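Local coordinates for extracellular solute-binding protein (Conexibacter woesei, PDB 4P98), which probably binds a small solute, perhaps a nucleoside as in PnrA-like proteins, and delivers it to an ABC transporter at the cell membrane, at residues K46-D51 with T251-L256; T281-V286 with D292-R297. One frame throughout, in Å; residues are numbered along the deposited sequence.

Overall arrangement
The chain leaves helix 34-45 through residues 46-51 and enters strand 53-55, an outermost strand of the six-stranded parallel sheet. It then passes through strands of both sheets before helix 249-261 returns to that loop. Interaction 1 closes this long excursion of 199 residues and lies beside the first sheet. After strand 268-271 the chain crosses to the other lobe. There residues 281-286 run beside strand 240-242 of the five-stranded sheet. Interaction 2 closes a short loop, with five residues between its segments, and ties 281-286 to the start of helix 294-307. Interactions 1 and 2 follow in series, with centres 28 Å apart and nearest atoms about 16 Å apart; neither nests nor crosses.

Interaction 1. Residues K46-D51 with T251-L256; sequences KADGAD and TYQSYL
Asp48 and Leu256 bury most of the surface here, and Gln253 adds the polar bond. Gln253 NE2 donates to Asp48 OD2 at 3.0 Å, with an N-H...O angle of 166°. The oxygen lies in the amide plane and is met on its syn side, somewhat out of the carboxylate plane. The two flat groups are turned 74° apart, and the side chains cross nearly at a right angle. The Gln253 chain is extended beyond CG (chi2 171°), which carries the amide out to the carboxylate. Gln253 CG itself passes 3.4 Å from Asp48 OD2. The rest of the contact is made by Leu256 CD1, which lies against Asp48 O, 4.0 Å from Asp48 CB and 4.1 Å from Ala50 CB. Leu45 of helix 34-45 touches both Ala50 and Leu256. The loop thus joins the end of that helix to helix 249-261 in one lobe of the periplasmic-binding-protein fold. Asp48 O also accepts a bond from Arg260, one turn past Leu256. With an alanine here, the Gln253 amide would probably lose this acceptor and turn more freely. One nearly straight bond between partly exposed residues fixes that amide's rotation, while buried Leu256 and Ala50 meet through methyl groups.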
# COMPACT_ATOMS: atom_id res chain seq x y z
N LYS A 46 -2.18 -18.22 7.58
CA LYS A 46 -2.14 -19.68 7.72
C LYS A 46 -1.88 -20.13 9.16
O LYS A 46 -2.40 -21.15 9.61
CB LYS A 46 -1.12 -20.29 6.77
CG LYS A 46 -1.48 -20.02 5.31
CD LYS A 46 -0.52 -20.65 4.32
CE LYS A 46 -1.01 -20.36 2.91
NZ LYS A 46 -0.14 -21.01 1.89
N ALA A 47 -1.10 -19.34 9.90
CA ALA A 47 -0.83 -19.62 11.31
C ALA A 47 -2.05 -19.45 12.21
O ALA A 47 -2.08 -19.95 13.32
CB ALA A 47 0.31 -18.74 11.81
N ASP A 48 -3.07 -18.72 11.74
CA ASP A 48 -4.32 -18.57 12.47
C ASP A 48 -5.35 -19.63 12.07
O ASP A 48 -6.50 -19.54 12.47
CB ASP A 48 -4.89 -17.16 12.25
CG ASP A 48 -3.95 -16.08 12.72
OD1 ASP A 48 -3.70 -16.02 13.93
OD2 ASP A 48 -3.44 -15.29 11.89
N GLY A 49 -4.92 -20.62 11.28
CA GLY A 49 -5.77 -21.74 10.91
C GLY A 49 -6.59 -21.48 9.65
O GLY A 49 -7.74 -21.89 9.55
N ALA A 50 -6.00 -20.77 8.70
CA ALA A 50 -6.66 -20.53 7.44
C ALA A 50 -6.02 -21.42 6.38
O ALA A 50 -4.79 -21.53 6.33
CB ALA A 50 -6.52 -19.07 7.04
N ASP A 51 -6.86 -22.05 5.57
CA ASP A 51 -6.44 -22.69 4.33
C ASP A 51 -6.73 -21.69 3.21
O ASP A 51 -7.89 -21.35 3.01
CB ASP A 51 -7.23 -23.98 4.07
CG ASP A 51 -6.77 -25.14 4.96
OD1 ASP A 51 -5.70 -25.01 5.60
OD2 ASP A 51 -7.48 -26.18 5.01
N THR A 251 -6.76 -7.06 9.83
CA THR A 251 -8.08 -7.11 9.20
C THR A 251 -8.50 -8.55 8.90
O THR A 251 -9.60 -8.97 9.23
CB THR A 251 -8.13 -6.24 7.93
OG1 THR A 251 -7.87 -4.87 8.28
CG2 THR A 251 -9.49 -6.35 7.24
N TYR A 252 -7.61 -9.31 8.27
CA TYR A 252 -7.89 -10.71 7.96
C TYR A 252 -8.10 -11.57 9.20
O TYR A 252 -8.96 -12.46 9.22
CB TYR A 252 -6.74 -11.32 7.14
CG TYR A 252 -6.65 -10.85 5.68
CD1 TYR A 252 -7.53 -9.92 5.13
CD2 TYR A 252 -5.64 -11.34 4.86
CE1 TYR A 252 -7.40 -9.50 3.81
CE2 TYR A 252 -5.51 -10.93 3.54
CZ TYR A 252 -6.40 -10.01 3.02
OH TYR A 252 -6.26 -9.60 1.70
N GLN A 253 -7.30 -11.34 10.23
CA GLN A 253 -7.47 -12.05 11.51
C GLN A 253 -8.84 -11.76 12.11
O GLN A 253 -9.53 -12.67 12.59
CB GLN A 253 -6.36 -11.66 12.48
CG GLN A 253 -5.03 -12.29 12.09
CD GLN A 253 -3.87 -11.75 12.89
OE1 GLN A 253 -3.85 -10.58 13.28
NE2 GLN A 253 -2.88 -12.59 13.13
N SER A 254 -9.26 -10.51 12.02
CA SER A 254 -10.58 -10.10 12.50
C SER A 254 -11.69 -10.81 11.73
O SER A 254 -12.70 -11.24 12.32
CB SER A 254 -10.74 -8.58 12.42
OG SER A 254 -12.03 -8.19 12.88
N TYR A 255 -11.52 -10.95 10.41
CA TYR A 255 -12.47 -11.74 9.62
C TYR A 255 -12.64 -13.18 10.13
O TYR A 255 -13.76 -13.69 10.20
CB TYR A 255 -12.03 -11.80 8.14
CG TYR A 255 -12.05 -10.50 7.37
CD1 TYR A 255 -12.82 -9.41 7.78
CD2 TYR A 255 -11.33 -10.37 6.18
CE1 TYR A 255 -12.83 -8.23 7.04
CE2 TYR A 255 -11.35 -9.20 5.44
CZ TYR A 255 -12.11 -8.14 5.86
OH TYR A 255 -12.12 -6.99 5.10
N LEU A 256 -11.54 -13.84 10.45
CA LEU A 256 -11.62 -15.22 10.96
C LEU A 256 -12.33 -15.26 12.32
O LEU A 256 -13.17 -16.13 12.57
CB LEU A 256 -10.23 -15.83 11.09
CG LEU A 256 -9.38 -15.98 9.83
CD1 LEU A 256 -8.22 -16.93 10.11
CD2 LEU A 256 -10.17 -16.46 8.63

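Interaction 2. Residues T281-V286 with D292-R297; sequences TPITAV and DDLQAR
Asp293 OD1 is gripped by Arg297, one helical turn further on. Arg297 NE donates to it at 3.0 Å with an N-H...O angle of 152°, forming a salt bridge. The donor comes from above the carboxylate plane, and the oxygen is tilted 16° out of the guanidinium plane. NH2 adds a weak bond to OD1, and NE another weak one to OD2. Asp293 holds the N-cap position of helix 294-307, but its side chain makes no capping bond. Its backbone O accepts from Arg297 N, an ordinary helical bond.

The five-stranded parallel sheet, in the order 2-1-3-4-5, is that of a type I periplasmic-binding-protein lobe. Residues 281-286 run beside its outermost strand 240-242, with backbone hydrogen bonds between Thr284 and Ile241 and between Thr281 and Thr243.

The contact across the segments is made by one methyl group. Ile283 CD1 lies against this first turn, 4.0 Å from Leu294 CD2 and 3.9 Å from Gln295 CB. It also comes within 3.9 Å of the Gln295 backbone N. CG1 of Ile283 stands anti to the carbonyl carbon (chi1 -66°), and the extended chi2 carries CD1 out to the helix. Ile283 touches Ile241 as well as Val290. Leu294 is buried and reaches Ser138, just past helix 125-137.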
# COMPACT_ATOMS: atom_id res chain seq x y z
N THR A 281 7.91 -1.29 5.84
CA THR A 281 8.64 -2.54 5.72
C THR A 281 9.87 -2.47 6.63
O THR A 281 10.35 -1.38 6.93
CB THR A 281 9.16 -2.73 4.29
OG1 THR A 281 9.86 -1.54 3.90
CG2 THR A 281 8.03 -3.01 3.33
N PRO A 282 10.40 -3.63 7.05
CA PRO A 282 11.61 -3.63 7.87
C PRO A 282 12.69 -2.70 7.29
O PRO A 282 13.01 -2.79 6.11
CB PRO A 282 12.05 -5.10 7.81
CG PRO A 282 10.78 -5.87 7.66
CD PRO A 282 9.90 -5.00 6.79
N ILE A 283 13.22 -1.81 8.12
CA ILE A 283 14.14 -0.77 7.67
C ILE A 283 15.54 -1.32 7.37
O ILE A 283 16.06 -2.15 8.09
CB ILE A 283 14.24 0.34 8.74
CG1 ILE A 283 12.90 1.05 8.88
CG2 ILE A 283 15.33 1.35 8.41
CD1 ILE A 283 12.73 1.79 10.19
N THR A 284 16.15 -0.84 6.28
CA THR A 284 17.51 -1.21 5.90
C THR A 284 18.38 0.02 6.08
O THR A 284 18.01 1.11 5.64
CB THR A 284 17.58 -1.66 4.42
OG1 THR A 284 16.76 -2.81 4.23
CG2 THR A 284 19.01 -2.02 4.01
N ALA A 285 19.52 -0.14 6.73
CA ALA A 285 20.45 0.96 6.88
C ALA A 285 21.21 1.08 5.55
O ALA A 285 21.74 0.09 5.03
CB ALA A 285 21.41 0.69 8.03
N VAL A 286 21.21 2.28 4.98
CA VAL A 286 21.81 2.53 3.69
C VAL A 286 22.72 3.72 3.85
O VAL A 286 22.30 4.76 4.34
CB VAL A 286 20.74 2.85 2.63
CG1 VAL A 286 21.39 3.07 1.26
CG2 VAL A 286 19.73 1.71 2.56
N ASP A 292 19.38 5.63 13.90
CA ASP A 292 19.13 4.40 14.66
C ASP A 292 17.71 4.36 15.20
O ASP A 292 17.16 3.29 15.42
CB ASP A 292 20.10 4.26 15.85
CG ASP A 292 21.54 4.07 15.41
OD1 ASP A 292 21.78 3.34 14.42
OD2 ASP A 292 22.44 4.65 16.06
N ASP A 293 17.13 5.53 15.41
CA ASP A 293 15.78 5.63 15.99
C ASP A 293 14.68 5.91 14.95
O ASP A 293 13.63 6.45 15.29
CB ASP A 293 15.76 6.73 17.06
CG ASP A 293 15.92 8.12 16.48
OD1 ASP A 293 16.30 8.24 15.30
OD2 ASP A 293 15.66 9.11 17.20
N LEU A 294 14.91 5.55 13.69
CA LEU A 294 13.91 5.89 12.66
C LEU A 294 12.54 5.31 12.97
O LEU A 294 11.54 6.03 12.89
CB LEU A 294 14.36 5.47 11.26
CG LEU A 294 13.37 5.86 10.15
CD1 LEU A 294 13.13 7.36 10.11
CD2 LEU A 294 13.89 5.35 8.81
N GLN A 295 12.50 4.03 13.34
CA GLN A 295 11.26 3.34 13.64
C GLN A 295 10.54 3.98 14.82
O GLN A 295 9.32 4.12 14.79
CB GLN A 295 11.49 1.85 13.91
CG GLN A 295 10.20 1.05 14.10
CD GLN A 295 9.32 1.06 12.87
OE1 GLN A 295 8.23 1.66 12.85
NE2 GLN A 295 9.78 0.41 11.82
N ALA A 296 11.30 4.39 15.84
CA ALA A 296 10.73 5.07 17.01
C ALA A 296 10.07 6.38 16.59
O ALA A 296 8.99 6.72 17.06
CB ALA A 296 11.80 5.32 18.08
N ARG A 297 10.71 7.11 15.68
CA ARG A 297 10.14 8.35 15.18
C ARG A 297 8.82 8.15 14.43
O ARG A 297 7.89 8.95 14.55
CB ARG A 297 11.12 9.08 14.28
CG ARG A 297 12.42 9.48 14.94
CD ARG A 297 13.13 10.51 14.11
NE ARG A 297 14.56 10.54 14.37
CZ ARG A 297 15.38 11.46 13.89
NH1 ARG A 297 14.92 12.44 13.11
NH2 ARG A 297 16.68 11.41 14.18